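Local coordinates for protein 4-alpha-glucanotransferase (Streptococcus agalactiae, PDB 6M6T) that belongs to the amylomaltase family of TIM-barrel enzymes and holds glycan ligands in a pocket bordered by loops of the barrel, at residues A[12-15]-A[21-24]; A[49-54]-A[60-65]; A[56-61]-A[468-473]; A[96-101]-A[452-457]. One frame throughout, in Å; residues are numbered along the deposited sequence.

Contact 1: A[12-15]-A[21-24]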
loop_
_atom_site.group_PDB
_atom_site.type_symbol
_atom_site.label_atom_id
_atom_site.label_comp_id
_atom_site.label_asym_id
_atom_site.label_seq_id
_atom_site.Cartn_x
_atom_site.Cartn_y
_atom_site.Cartn_z
ATOM N N HIS A 12 2.706 7.965 2.166
ATOM C CA HIS A 12 2.559 6.821 3.033
ATOM C C HIS A 12 2.944 7.187 4.461
ATOM O O HIS A 12 3.814 8.032 4.698
ATOM C CB HIS A 12 3.417 5.660 2.538
ATOM C CG HIS A 12 3.032 4.348 3.133
ATOM N ND1 HIS A 12 3.840 3.238 3.071
ATOM C CD2 HIS A 12 1.920 3.971 3.808
ATOM C CE1 HIS A 12 3.239 2.226 3.674
ATOM N NE2 HIS A 12 2.073 2.646 4.134
ATOM N N ILE A 13 2.282 6.522 5.410
ATOM C CA ILE A 13 2.622 6.617 6.822
ATOM C C ILE A 13 4.123 6.493 7.054
ATOM O O ILE A 13 4.650 7.036 8.023
ATOM C CB ILE A 13 1.845 5.538 7.589
ATOM C CG1 ILE A 13 0.401 5.474 7.077
ATOM C CG2 ILE A 13 1.944 5.777 9.093
ATOM C CD1 ILE A 13 -0.504 6.459 7.694
ATOM N N THR A 14 4.843 5.783 6.183
ATOM C CA THR A 14 6.267 5.626 6.457
ATOM C C THR A 14 7.014 6.938 6.244
ATOM O O THR A 14 7.998 7.202 6.934
ATOM C CB THR A 14 6.875 4.481 5.617
ATOM O OG1 THR A 14 7.201 4.915 4.289
ATOM C CG2 THR A 14 5.925 3.326 5.539
ATOM N N SER A 15 6.537 7.791 5.341
ATOM C CA SER A 15 7.280 8.994 4.972
ATOM C C SER A 15 7.091 10.156 5.949
ATOM O O SER A 15 7.802 11.163 5.834
ATOM C CB SER A 15 6.892 9.440 3.557
ATOM O OG SER A 15 6.752 8.345 2.681
ATOM N N GLY A 21 12.695 6.648 13.367
ATOM C CA GLY A 21 13.327 6.085 12.160
ATOM C C GLY A 21 12.334 5.760 11.078
ATOM O O GLY A 21 12.723 5.294 10.039
ATOM N N ILE A 22 11.081 6.051 11.329
ATOM C CA ILE A 22 10.041 5.715 10.370
ATOM C C ILE A 22 8.743 6.347 10.850
ATOM O O ILE A 22 8.479 6.391 12.057
ATOM C CB ILE A 22 9.900 4.190 10.219
ATOM C CG1 ILE A 22 8.963 3.861 9.049
ATOM C CG2 ILE A 22 9.427 3.566 11.527
ATOM C CD1 ILE A 22 9.492 2.800 8.146
ATOM N N GLY A 23 7.934 6.851 9.922
ATOM C CA GLY A 23 6.657 7.427 10.297
ATOM C C GLY A 23 5.790 6.450 11.067
ATOM O O GLY A 23 5.909 5.237 10.959
ATOM N N THR A 24 4.896 7.007 11.864
ATOM C CA THR A 24 4.136 6.262 12.853
ATOM C C THR A 24 2.707 6.788 12.880
ATOM O O THR A 24 2.439 7.923 12.480
ATOM C CB THR A 24 4.735 6.439 14.267
ATOM O OG1 THR A 24 4.254 7.675 14.849
ATOM C CG2 THR A 24 6.270 6.478 14.255
#

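Contact 2: A[49-54]-A[60-65]. With AC1 (4,6-dideoxy-4-{[(1S,4R,5S,6S)-4,5,6-trihydroxy-3-(hydroxymethyl)cyclohex-2-en-1-yl]amino}-alpha-D-glucopyranose), chain I.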
loop_
_atom_site.group_PDB
_atom_site.type_symbol
_atom_site.label_atom_id
_atom_site.label_comp_id
_atom_site.label_asym_id
_atom_site.label_seq_id
_atom_site.Cartn_x
_atom_site.Cartn_y
_atom_site.Cartn_z
ATOM N N LEU A 49 -1.132 -0.958 4.566
ATOM C CA LEU A 49 -0.667 -1.040 5.936
ATOM C C LEU A 49 -0.256 -2.455 6.327
ATOM O O LEU A 49 -0.174 -2.772 7.519
ATOM C CB LEU A 49 -1.751 -0.510 6.867
ATOM C CG LEU A 49 -2.185 0.898 6.467
ATOM C CD1 LEU A 49 -3.126 1.458 7.515
ATOM C CD2 LEU A 49 -0.952 1.797 6.247
ATOM N N THR A 50 0.003 -3.312 5.356
ATOM C CA THR A 50 0.282 -4.689 5.699
ATOM C C THR A 50 1.744 -4.860 6.103
ATOM O O THR A 50 2.572 -3.945 5.987
ATOM C CB THR A 50 -0.054 -5.616 4.533
ATOM O OG1 THR A 50 0.519 -5.088 3.330
ATOM C CG2 THR A 50 -1.584 -5.779 4.386
ATOM N N THR A 51 2.048 -6.073 6.569
ATOM C CA THR A 51 3.374 -6.423 7.057
ATOM C C THR A 51 4.348 -6.586 5.892
ATOM O O THR A 51 3.949 -6.871 4.759
ATOM C CB THR A 51 3.294 -7.715 7.869
ATOM O OG1 THR A 51 2.824 -8.768 7.016
ATOM C CG2 THR A 51 2.322 -7.557 9.051
ATOM N N THR A 52 5.637 -6.404 6.171
ATOM C CA THR A 52 6.649 -6.413 5.130
ATOM C C THR A 52 7.698 -7.485 5.391
ATOM O O THR A 52 7.911 -7.918 6.528
ATOM C CB THR A 52 7.335 -5.062 5.032
ATOM O OG1 THR A 52 8.210 -4.915 6.158
ATOM C CG2 THR A 52 6.313 -3.956 5.054
ATOM N N SER A 53 8.400 -7.848 4.312
ATOM C CA SER A 53 9.427 -8.878 4.215
ATOM C C SER A 53 10.769 -8.236 3.869
ATOM O O SER A 53 10.956 -7.025 4.026
ATOM C CB SER A 53 9.030 -9.925 3.170
ATOM O OG SER A 53 9.695 -11.158 3.393
ATOM N N PHE A 54 11.736 -9.066 3.477
ATOM C CA PHE A 54 12.954 -8.547 2.864
ATOM C C PHE A 54 12.589 -7.725 1.629
ATOM O O PHE A 54 11.685 -8.080 0.865
ATOM C CB PHE A 54 13.911 -9.701 2.496
ATOM C CG PHE A 54 15.138 -9.257 1.723
ATOM C CD1 PHE A 54 16.257 -8.775 2.386
ATOM C CD2 PHE A 54 15.166 -9.308 0.327
ATOM C CE1 PHE A 54 17.380 -8.348 1.674
ATOM C CE2 PHE A 54 16.290 -8.884 -0.390
ATOM C CZ PHE A 54 17.394 -8.403 0.283
ATOM N N GLN A 60 3.966 -7.596 -0.879
ATOM C CA GLN A 60 4.441 -8.977 -0.723
ATOM C C GLN A 60 4.464 -9.269 0.783
ATOM O O GLN A 60 5.509 -9.223 1.437
ATOM C CB GLN A 60 5.826 -9.140 -1.349
ATOM C CG GLN A 60 6.362 -10.536 -1.421
ATOM C CD GLN A 60 7.650 -10.585 -2.196
ATOM O OE1 GLN A 60 7.782 -9.912 -3.217
ATOM N NE2 GLN A 60 8.616 -11.369 -1.716
ATOM N N SER A 61 3.312 -9.672 1.320
ATOM C CA SER A 61 3.033 -9.515 2.742
ATOM C C SER A 61 2.705 -10.837 3.402
ATOM O O SER A 61 2.035 -11.686 2.809
ATOM C CB SER A 61 1.862 -8.546 2.974
ATOM O OG SER A 61 2.322 -7.219 3.190
ATOM N N PHE A 62 3.152 -10.976 4.651
ATOM C CA PHE A 62 2.833 -12.142 5.460
ATOM C C PHE A 62 1.332 -12.337 5.633
ATOM O O PHE A 62 0.898 -13.456 5.928
ATOM C CB PHE A 62 3.498 -12.029 6.843
ATOM C CG PHE A 62 5.005 -11.942 6.804
ATOM C CD1 PHE A 62 5.735 -12.639 5.851
ATOM C CD2 PHE A 62 5.691 -11.149 7.721
ATOM C CE1 PHE A 62 7.128 -12.540 5.810
ATOM C CE2 PHE A 62 7.085 -11.051 7.687
ATOM C CZ PHE A 62 7.798 -11.743 6.721
ATOM N N SER A 63 0.524 -11.286 5.481
ATOM C CA SER A 63 -0.926 -11.433 5.582
ATOM C C SER A 63 -1.593 -10.276 4.864
ATOM O O SER A 63 -1.055 -9.168 4.806
ATOM C CB SER A 63 -1.422 -11.484 7.033
ATOM O OG SER A 63 -2.838 -11.302 7.125
ATOM N N ALA A 64 -2.783 -10.546 4.331
ATOM C CA ALA A 64 -3.567 -9.544 3.621
ATOM C C ALA A 64 -4.262 -8.529 4.535
ATOM O O ALA A 64 -4.912 -7.615 4.012
ATOM C CB ALA A 64 -4.614 -10.241 2.751
ATOM N N VAL A 65 -4.201 -8.691 5.862
ATOM C CA VAL A 65 -4.948 -7.836 6.780
ATOM C C VAL A 65 -4.111 -7.348 7.945
ATOM O O VAL A 65 -4.493 -6.387 8.622
ATOM C CB VAL A 65 -6.191 -8.547 7.352
ATOM C CG1 VAL A 65 -7.262 -8.688 6.298
ATOM C CG2 VAL A 65 -5.810 -9.882 7.963
HETATM C C1 AC1 I . 5.848 -4.367 -6.506
HETATM O O2 AC1 I . 7.323 -3.492 -8.272
HETATM C C2 AC1 I . 7.291 -4.213 -7.025
HETATM C C4A AC1 I . 11.265 -10.296 -5.855
HETATM C C3 AC1 I . 7.973 -5.538 -7.201
HETATM O O3 AC1 I . 9.287 -5.231 -7.636
HETATM C C4 AC1 I . 7.964 -6.299 -5.854
HETATM N N4A AC1 I . 8.714 -7.591 -5.797
HETATM C C5 AC1 I . 6.493 -6.526 -5.553
HETATM O O5 AC1 I . 5.846 -5.252 -5.341
HETATM C C6 AC1 I . 6.358 -7.384 -4.298
HETATM C C1B AC1 I . 10.143 -7.570 -5.380
HETATM C C2B AC1 I . 10.973 -7.961 -6.592
HETATM O O2B AC1 I . 10.666 -7.105 -7.697
HETATM C C3B AC1 I . 10.623 -9.416 -6.941
HETATM O O3B AC1 I . 11.126 -9.770 -8.247
HETATM O O4 AC1 I . 10.928 -11.707 -6.005
HETATM C C5B AC1 I . 10.939 -9.815 -4.570
HETATM C C7B AC1 I . 10.430 -8.503 -4.351
HETATM C C6B AC1 I . 11.226 -10.791 -3.403
HETATM O O6B AC1 I . 11.357 -12.140 -3.902
#

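Contact 3: A[56-61]-A[468-473]. With AC1 (4,6-dideoxy-4-{[(1S,4R,5S,6S)-4,5,6-trihydroxy-3-(hydroxymethyl)cyclohex-2-en-1-yl]amino}-alpha-D-glucopyranose), chain I; ASO (1,5-anhydro-D-glucitol), chain B.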
loop_
_atom_site.group_PDB
_atom_site.type_symbol
_atom_site.label_atom_id
_atom_site.label_comp_id
_atom_site.label_asym_id
_atom_site.label_seq_id
_atom_site.Cartn_x
_atom_site.Cartn_y
_atom_site.Cartn_z
ATOM N N ASP A 56 11.200 -4.796 1.769
ATOM C CA ASP A 56 10.390 -3.786 2.444
ATOM C C ASP A 56 9.154 -3.362 1.637
ATOM O O ASP A 56 8.525 -2.337 1.941
ATOM C CB ASP A 56 11.264 -2.581 2.838
ATOM C CG ASP A 56 12.549 -3.014 3.580
ATOM O OD1 ASP A 56 12.442 -3.898 4.473
ATOM O OD2 ASP A 56 13.653 -2.479 3.281
ATOM N N SER A 57 8.766 -4.163 0.647
ATOM C CA SER A 57 7.549 -3.945 -0.122
ATOM C C SER A 57 6.316 -4.332 0.683
ATOM O O SER A 57 6.291 -5.408 1.290
ATOM C CB SER A 57 7.612 -4.758 -1.416
ATOM O OG SER A 57 6.325 -4.972 -1.964
ATOM N N PRO A 58 5.278 -3.491 0.732
ATOM C CA PRO A 58 3.998 -3.889 1.324
ATOM C C PRO A 58 3.086 -4.670 0.385
ATOM O O PRO A 58 1.994 -5.067 0.801
ATOM C CB PRO A 58 3.371 -2.542 1.706
ATOM C CG PRO A 58 3.928 -1.572 0.714
ATOM C CD PRO A 58 5.322 -2.046 0.409
ATOM N N TYR A 59 3.491 -4.898 -0.864
ATOM C CA TYR A 59 2.724 -5.686 -1.819
ATOM C C TYR A 59 3.206 -7.143 -1.895
ATOM O O TYR A 59 2.930 -7.837 -2.890
ATOM C CB TYR A 59 2.778 -5.013 -3.195
ATOM C CG TYR A 59 2.242 -3.591 -3.199
ATOM C CD1 TYR A 59 3.050 -2.512 -2.832
ATOM C CD2 TYR A 59 0.918 -3.325 -3.568
ATOM C CE1 TYR A 59 2.546 -1.193 -2.836
ATOM C CE2 TYR A 59 0.403 -2.022 -3.575
ATOM C CZ TYR A 59 1.215 -0.954 -3.210
ATOM O OH TYR A 59 0.693 0.335 -3.223
ATOM N N GLN A 60 3.966 -7.596 -0.879
ATOM C CA GLN A 60 4.441 -8.977 -0.723
ATOM C C GLN A 60 4.464 -9.269 0.783
ATOM O O GLN A 60 5.509 -9.223 1.437
ATOM C CB GLN A 60 5.826 -9.140 -1.349
ATOM C CG GLN A 60 6.362 -10.536 -1.421
ATOM C CD GLN A 60 7.650 -10.585 -2.196
ATOM O OE1 GLN A 60 7.782 -9.912 -3.217
ATOM N NE2 GLN A 60 8.616 -11.369 -1.716
ATOM N N SER A 61 3.312 -9.672 1.320
ATOM C CA SER A 61 3.033 -9.515 2.742
ATOM C C SER A 61 2.705 -10.837 3.402
ATOM O O SER A 61 2.035 -11.686 2.809
ATOM C CB SER A 61 1.862 -8.546 2.974
ATOM O OG SER A 61 2.322 -7.219 3.190
ATOM N N GLY A 468 17.158 0.023 -2.404
ATOM C CA GLY A 468 16.777 1.384 -2.053
ATOM C C GLY A 468 15.393 1.836 -2.463
ATOM O O GLY A 468 15.245 2.801 -3.228
ATOM N N ASN A 469 14.373 1.159 -1.936
ATOM C CA ASN A 469 12.981 1.420 -2.262
ATOM C C ASN A 469 12.191 1.537 -0.967
ATOM O O ASN A 469 12.492 0.853 0.012
ATOM C CB ASN A 469 12.374 0.290 -3.152
ATOM C CG ASN A 469 12.783 0.396 -4.626
ATOM O OD1 ASN A 469 12.574 1.418 -5.271
ATOM N ND2 ASN A 469 13.364 -0.664 -5.154
ATOM N N TRP A 470 11.161 2.392 -0.979
ATOM C CA TRP A 470 10.281 2.632 0.168
ATOM C C TRP A 470 11.013 3.340 1.305
ATOM O O TRP A 470 10.662 3.192 2.480
ATOM C CB TRP A 470 9.631 1.336 0.670
ATOM C CG TRP A 470 9.307 0.358 -0.441
ATOM C CD1 TRP A 470 10.028 -0.752 -0.788
ATOM C CD2 TRP A 470 8.192 0.403 -1.348
ATOM N NE1 TRP A 470 9.439 -1.393 -1.849
ATOM C CE2 TRP A 470 8.310 -0.708 -2.212
ATOM C CE3 TRP A 470 7.112 1.272 -1.517
ATOM C CZ2 TRP A 470 7.383 -0.973 -3.232
ATOM C CZ3 TRP A 470 6.189 1.007 -2.530
ATOM C CH2 TRP A 470 6.334 -0.104 -3.373
ATOM N N GLN A 471 12.020 4.134 0.961
ATOM C CA GLN A 471 12.882 4.733 1.954
ATOM C C GLN A 471 12.684 6.226 2.124
ATOM O O GLN A 471 13.314 6.814 3.011
ATOM C CB GLN A 471 14.346 4.478 1.600
ATOM C CG GLN A 471 14.860 3.184 2.118
ATOM C CD GLN A 471 16.059 2.754 1.349
ATOM O OE1 GLN A 471 16.638 3.556 0.606
ATOM N NE2 GLN A 471 16.436 1.483 1.489
ATOM N N TRP A 472 11.859 6.867 1.306
ATOM C CA TRP A 472 11.743 8.316 1.416
ATOM C C TRP A 472 11.005 8.712 2.690
ATOM O O TRP A 472 9.933 8.185 3.001
ATOM C CB TRP A 472 11.027 8.898 0.209
ATOM C CG TRP A 472 11.050 10.381 0.223
ATOM C CD1 TRP A 472 12.130 11.187 0.000
ATOM C CD2 TRP A 472 9.947 11.248 0.485
ATOM N NE1 TRP A 472 11.761 12.507 0.093
ATOM C CE2 TRP A 472 10.427 12.573 0.393
ATOM C CE3 TRP A 472 8.598 11.037 0.790
ATOM C CZ2 TRP A 472 9.608 13.674 0.598
ATOM C CZ3 TRP A 472 7.792 12.132 0.999
ATOM C CH2 TRP A 472 8.298 13.435 0.895
ATOM N N ARG A 473 11.590 9.640 3.429
ATOM C CA ARG A 473 10.886 10.353 4.480
ATOM C C ARG A 473 11.011 11.846 4.204
ATOM O O ARG A 473 11.889 12.293 3.463
ATOM C CB ARG A 473 11.430 9.975 5.869
ATOM C CG ARG A 473 11.120 8.531 6.265
ATOM C CD ARG A 473 11.720 8.152 7.597
ATOM N NE ARG A 473 11.029 8.800 8.707
ATOM C CZ ARG A 473 11.618 9.196 9.837
ATOM N NH1 ARG A 473 12.919 8.999 10.029
ATOM N NH2 ARG A 473 10.901 9.787 10.781
HETATM C C1 AC1 I . 5.848 -4.367 -6.506
HETATM O O2 AC1 I . 7.323 -3.492 -8.272
HETATM C C2 AC1 I . 7.291 -4.213 -7.025
HETATM C C4A AC1 I . 11.265 -10.296 -5.855
HETATM C C3 AC1 I . 7.973 -5.538 -7.201
HETATM O O3 AC1 I . 9.287 -5.231 -7.636
HETATM C C4 AC1 I . 7.964 -6.299 -5.854
HETATM N N4A AC1 I . 8.714 -7.591 -5.797
HETATM C C5 AC1 I . 6.493 -6.526 -5.553
HETATM O O5 AC1 I . 5.846 -5.252 -5.341
HETATM C C6 AC1 I . 6.358 -7.384 -4.298
HETATM C C1B AC1 I . 10.143 -7.570 -5.380
HETATM C C2B AC1 I . 10.973 -7.961 -6.592
HETATM O O2B AC1 I . 10.666 -7.105 -7.697
HETATM C C3B AC1 I . 10.623 -9.416 -6.941
HETATM O O3B AC1 I . 11.126 -9.770 -8.247
HETATM O O4 AC1 I . 10.928 -11.707 -6.005
HETATM C C5B AC1 I . 10.939 -9.815 -4.570
HETATM C C7B AC1 I . 10.430 -8.503 -4.351
HETATM C C6B AC1 I . 11.226 -10.791 -3.403
HETATM O O6B AC1 I . 11.357 -12.140 -3.902
HETATM C C1 ASO B . 0.845 -3.453 -7.608
HETATM C C2 ASO B . 1.922 -2.399 -7.276
HETATM C C3 ASO B . 3.294 -2.874 -7.785
HETATM C C4 ASO B . 3.610 -4.225 -7.117
HETATM C C5 ASO B . 2.515 -5.211 -7.422
HETATM C C6 ASO B . 2.721 -6.449 -6.551
HETATM O O2 ASO B . 1.587 -1.125 -7.837
HETATM O O3 ASO B . 4.322 -1.875 -7.463
HETATM O O4 ASO B . 4.888 -4.753 -7.547
HETATM O O5 ASO B . 1.247 -4.700 -7.005
HETATM O O6 ASO B . 1.444 -6.980 -6.155
#

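Contact 4: A[96-101]-A[452-457]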
loop_
_atom_site.group_PDB
_atom_site.type_symbol
_atom_site.label_atom_id
_atom_site.label_comp_id
_atom_site.label_asym_id
_atom_site.label_seq_id
_atom_site.Cartn_x
_atom_site.Cartn_y
_atom_site.Cartn_z
ATOM N N ASP A 96 20.256 9.017 8.470
ATOM C CA ASP A 96 19.647 10.107 7.715
ATOM C C ASP A 96 18.160 10.216 8.058
ATOM O O ASP A 96 17.442 9.212 7.995
ATOM C CB ASP A 96 19.839 9.859 6.221
ATOM C CG ASP A 96 19.260 10.968 5.337
ATOM O OD1 ASP A 96 18.651 11.957 5.828
ATOM O OD2 ASP A 96 19.424 10.833 4.106
ATOM N N PRO A 97 17.663 11.395 8.445
ATOM C CA PRO A 97 16.211 11.532 8.662
ATOM C C PRO A 97 15.357 11.184 7.451
ATOM O O PRO A 97 14.344 10.495 7.625
ATOM C CB PRO A 97 16.048 13.009 9.059
ATOM C CG PRO A 97 17.361 13.652 8.733
ATOM C CD PRO A 97 18.382 12.579 8.927
ATOM N N GLU A 98 15.712 11.626 6.235
ATOM C CA GLU A 98 14.854 11.397 5.067
ATOM C C GLU A 98 15.143 10.076 4.355
ATOM O O GLU A 98 14.853 9.953 3.158
ATOM C CB GLU A 98 14.934 12.570 4.069
ATOM C CG GLU A 98 16.310 13.201 3.823
ATOM C CD GLU A 98 16.333 14.120 2.587
ATOM O OE1 GLU A 98 17.439 14.579 2.211
ATOM O OE2 GLU A 98 15.251 14.378 1.993
ATOM N N VAL A 99 15.709 9.095 5.064
ATOM C CA VAL A 99 15.867 7.728 4.572
ATOM C C VAL A 99 15.526 6.784 5.715
ATOM O O VAL A 99 16.070 6.921 6.814
ATOM C CB VAL A 99 17.293 7.430 4.066
ATOM C CG1 VAL A 99 17.386 5.980 3.596
ATOM C CG2 VAL A 99 17.699 8.379 2.957
ATOM N N VAL A 100 14.629 5.831 5.474
ATOM C CA VAL A 100 14.449 4.770 6.457
ATOM C C VAL A 100 15.567 3.758 6.276
ATOM O O VAL A 100 16.089 3.572 5.170
ATOM C CB VAL A 100 13.073 4.086 6.345
ATOM C CG1 VAL A 100 12.788 3.306 7.614
ATOM C CG2 VAL A 100 11.980 5.084 6.050
ATOM N N ASP A 101 15.954 3.112 7.375
ATOM C CA ASP A 101 16.830 1.946 7.345
ATOM C C ASP A 101 16.030 0.781 7.937
ATOM O O ASP A 101 15.966 0.602 9.158
ATOM C CB ASP A 101 18.137 2.190 8.092
ATOM C CG ASP A 101 19.003 0.928 8.189
ATOM O OD1 ASP A 101 18.926 0.057 7.276
ATOM O OD2 ASP A 101 19.750 0.800 9.188
ATOM N N LEU A 452 7.014 19.405 -2.465
ATOM C CA LEU A 452 8.239 19.990 -1.923
ATOM C C LEU A 452 9.368 20.074 -2.941
ATOM O O LEU A 452 10.500 20.393 -2.555
ATOM C CB LEU A 452 8.734 19.197 -0.714
ATOM C CG LEU A 452 7.639 18.718 0.231
ATOM C CD1 LEU A 452 8.182 17.595 1.116
ATOM C CD2 LEU A 452 7.073 19.868 1.058
ATOM N N ASP A 453 9.097 19.763 -4.210
ATOM C CA ASP A 453 10.088 19.856 -5.282
ATOM C C ASP A 453 11.326 19.008 -4.971
ATOM O O ASP A 453 12.453 19.502 -4.948
ATOM C CB ASP A 453 10.472 21.325 -5.532
ATOM C CG ASP A 453 11.055 21.568 -6.936
ATOM O OD1 ASP A 453 10.409 21.196 -7.943
ATOM O OD2 ASP A 453 12.163 22.147 -7.038
ATOM N N LYS A 454 11.096 17.659 -4.728
ATOM C CA LYS A 454 12.295 16.901 -4.361
ATOM C C LYS A 454 12.932 16.236 -5.587
ATOM O O LYS A 454 12.247 15.959 -6.578
ATOM C CB LYS A 454 11.954 15.842 -3.307
ATOM C CG LYS A 454 11.827 16.400 -1.890
ATOM C CD LYS A 454 13.106 17.113 -1.472
ATOM C CE LYS A 454 13.161 17.340 0.039
ATOM N NZ LYS A 454 13.298 16.063 0.813
ATOM N N PRO A 455 14.269 15.972 -5.568
ATOM C CA PRO A 455 14.955 15.491 -6.787
ATOM C C PRO A 455 14.755 14.006 -7.065
ATOM O O PRO A 455 13.980 13.353 -6.364
ATOM C CB PRO A 455 16.433 15.806 -6.504
ATOM C CG PRO A 455 16.436 16.661 -5.249
ATOM C CD PRO A 455 15.232 16.232 -4.488
ATOM N N ALA A 456 15.443 13.454 -8.072
ATOM C CA ALA A 456 15.151 12.086 -8.499
ATOM C C ALA A 456 15.409 11.061 -7.404
ATOM O O ALA A 456 14.803 9.981 -7.435
ATOM C CB ALA A 456 15.966 11.720 -9.737
ATOM N N ASP A 457 16.283 11.379 -6.438
ATOM C CA ASP A 457 16.573 10.463 -5.334
ATOM C C ASP A 457 15.319 10.026 -4.588
ATOM O O ASP A 457 15.323 8.957 -3.961
ATOM C CB ASP A 457 17.564 11.106 -4.327
ATOM C CG ASP A 457 17.024 12.424 -3.665
ATOM O OD1 ASP A 457 15.850 12.488 -3.206
ATOM O OD2 ASP A 457 17.805 13.403 -3.573
#

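Contact 1: A[12-15]-A[21-24]
T14 and G23 bring together the two ends of the loop that runs from strand 6-10 to helix 27-38, the first beta-alpha connection of the TIM barrel. One backbone hydrogen bond joins 12-15 to 21-24: the amide N of G23 gives to O of T14 over 3.0 Å, with 155° at the hydrogen. On the T14 side, the chain is already folded into a turn by its own bond, N of S15 to O of H12 at 2.8 Å.

A weaker C-H...O contact sits beside the first bond. CA of G23 lies 3.1 Å from O of I13, and because G23 has no side chain its main chain can come straight up to this carbonyl. Two neighbouring carbonyls, those of I13 and T14, therefore both face G23.

The remaining contacts are apolar. I22 places CG1 anti to its backbone N (chi1 -171°), which carries the branch across to T14, so that its terminal CD1 comes to 4.0 Å from T14 CB. I22 also packs on V100 and T14 on M460, both in other loops. All the touching residues are buried. T24 turns its CB away from 12-15, and its hydroxyl is taken by D73. Its main chain nevertheless meets I13, whose CG2 methyl rests 4.0 Å from the carbonyl carbon C of T24.

Contact 2: A[49-54]-A[60-65]
T51 and F62 meet with their side chains at about a right angle, the threonine hydroxyl directed at the start of the aromatic side chain. OG1 of T51 is 3.3 Å from CB of F62 and also accepts a weak hydrogen bond from the F62 backbone N, 3.3 Å long and bent to 120° at the hydrogen. The F62 ring then extends along 52-53: its CE2 is 3.4 Å from O of T52 and its CE1 3.8 Å from OG of S53, both placed obliquely to the ring. M147 and K150 of helix 140-152 also touch the F62 side chain.

T50 points its CB toward 60-65, and its two branches part there. With OG1 lying between the backbone N and the carbonyl carbon (chi1 48°), the hydroxyl faces S61 OG at 2.8 Å, a hydrogen bond that either could donate, but a doubtful one, since S61 OG is too close to a neighbour in the model. The CG2 methyl goes instead to the carbonyl O of S63, 3.5 Å away. S63 itself forms an ST turn, its OG accepting from N of V65.

Both segments belong to the loop between strand 43-45 and helix 74-78 of the barrel. At its pocket end the extended Q60 chain lays its amide along AC1, with OE1 3.1 Å from AC1 C6. The contact is thus largely polar, but its bonds are weak or doubtful.

Contact 3: A[56-61]-A[468-473]
One face of the W470 indole is laid against the backbone and proline of 56-61. P58 CD sits over the six-membered ring, 4.0 Å from its centroid and only 5° off the normal, while S57 CA lies over the five-membered ring, also 4.0 Å from the centroid but 29° off the normal: two CH-pi contacts side by side. O of D56 is over the same face, 3.5 Å from W470 CD1. At the far end of the indole, CH2 meets CE1 of Y59 at 4.0 Å; the side chains cross at about a right angle, and each ring sees the other obliquely. A face of the Y59 ring carries ASO, with ASO C2 3.9 Å above the plane and offset toward the rim.

In the TIM barrel this joins the loop after strand 43-45 to the one between helix 448-451 and helix 481-493, beside a glycan pocket that includes S57, Y59 and Q60. W470 is held through its backbone too, bonded to M460 and to the hydroxyl of Y102.

A chi1 of 159° swings S57 OG away from the backbone N and toward AC1, where it makes a weak hydrogen bond of 3.4 Å to AC1 O5. The same oxygen accepts from N of Y59 at 3.0 Å, an ST turn that ties the pocket serine to the tyrosine. The hydroxyl of Y59 is hydrogen-bonded to D216, and its backbone O to N263.

Contact 4: A[96-101]-A[452-457]
A type I beta turn, D96 to V99, offers E98 to K454 in the loop that leaves helix 448-451, linking two loops far apart in sequence, about 19 Å (centre to centre) from the middle of the chain. Their one direct meeting is a salt bridge: NZ of K454 donates to OE2 of E98 over 2.8 Å, approaching the oxygen nearly along its C-O axis. A chi1 of 40° starts the glutamate off, and beyond CG it runs extended. The lysine is bent at chi2 and again at chi4, and the two side chains cross obliquely.

The other oxygen, OE1, is bridged to R475, so each carboxylate oxygen has its own positive partner, which probably favours the ionised form. D457 brings a like charge no nearer than 5.6 Å, from its OD1 to OE2 of E98, and may temper this slightly.

Both backbones have local supports. OD1 of D96 accepts from N of E98 at 3.0 Å, from above the carboxylate plane, which makes an Asx turn at the start of the beta turn. Across the bridge, K454 directly follows D453, whose positive phi marks it as the C-prime residue of the Schellman motif that ends helix 448-451.

How the contacts relate
Contacts 1 and 2 follow one another along the chain, in the loops after strands 6-10 and 43-45 of the parallel barrel sheet, their centres about 16 Å apart; H12 and I13 pack on L49 between them. Contacts 3 and 4 tie this early part to the late region between helices 448-451 and 481-493. Contact 3 shares Q60 and S61 with contact 2, about 10 Å between centres, and both touch AC1. R473 packs on T14 and I22 of contact 1; its N probably bonds to O of E98, and O of Q471 to N of V100, in contact 4. Contacts 2 and 4, centres about 23 Å apart, do not touch; contact 3 connects pocket and salt bridge.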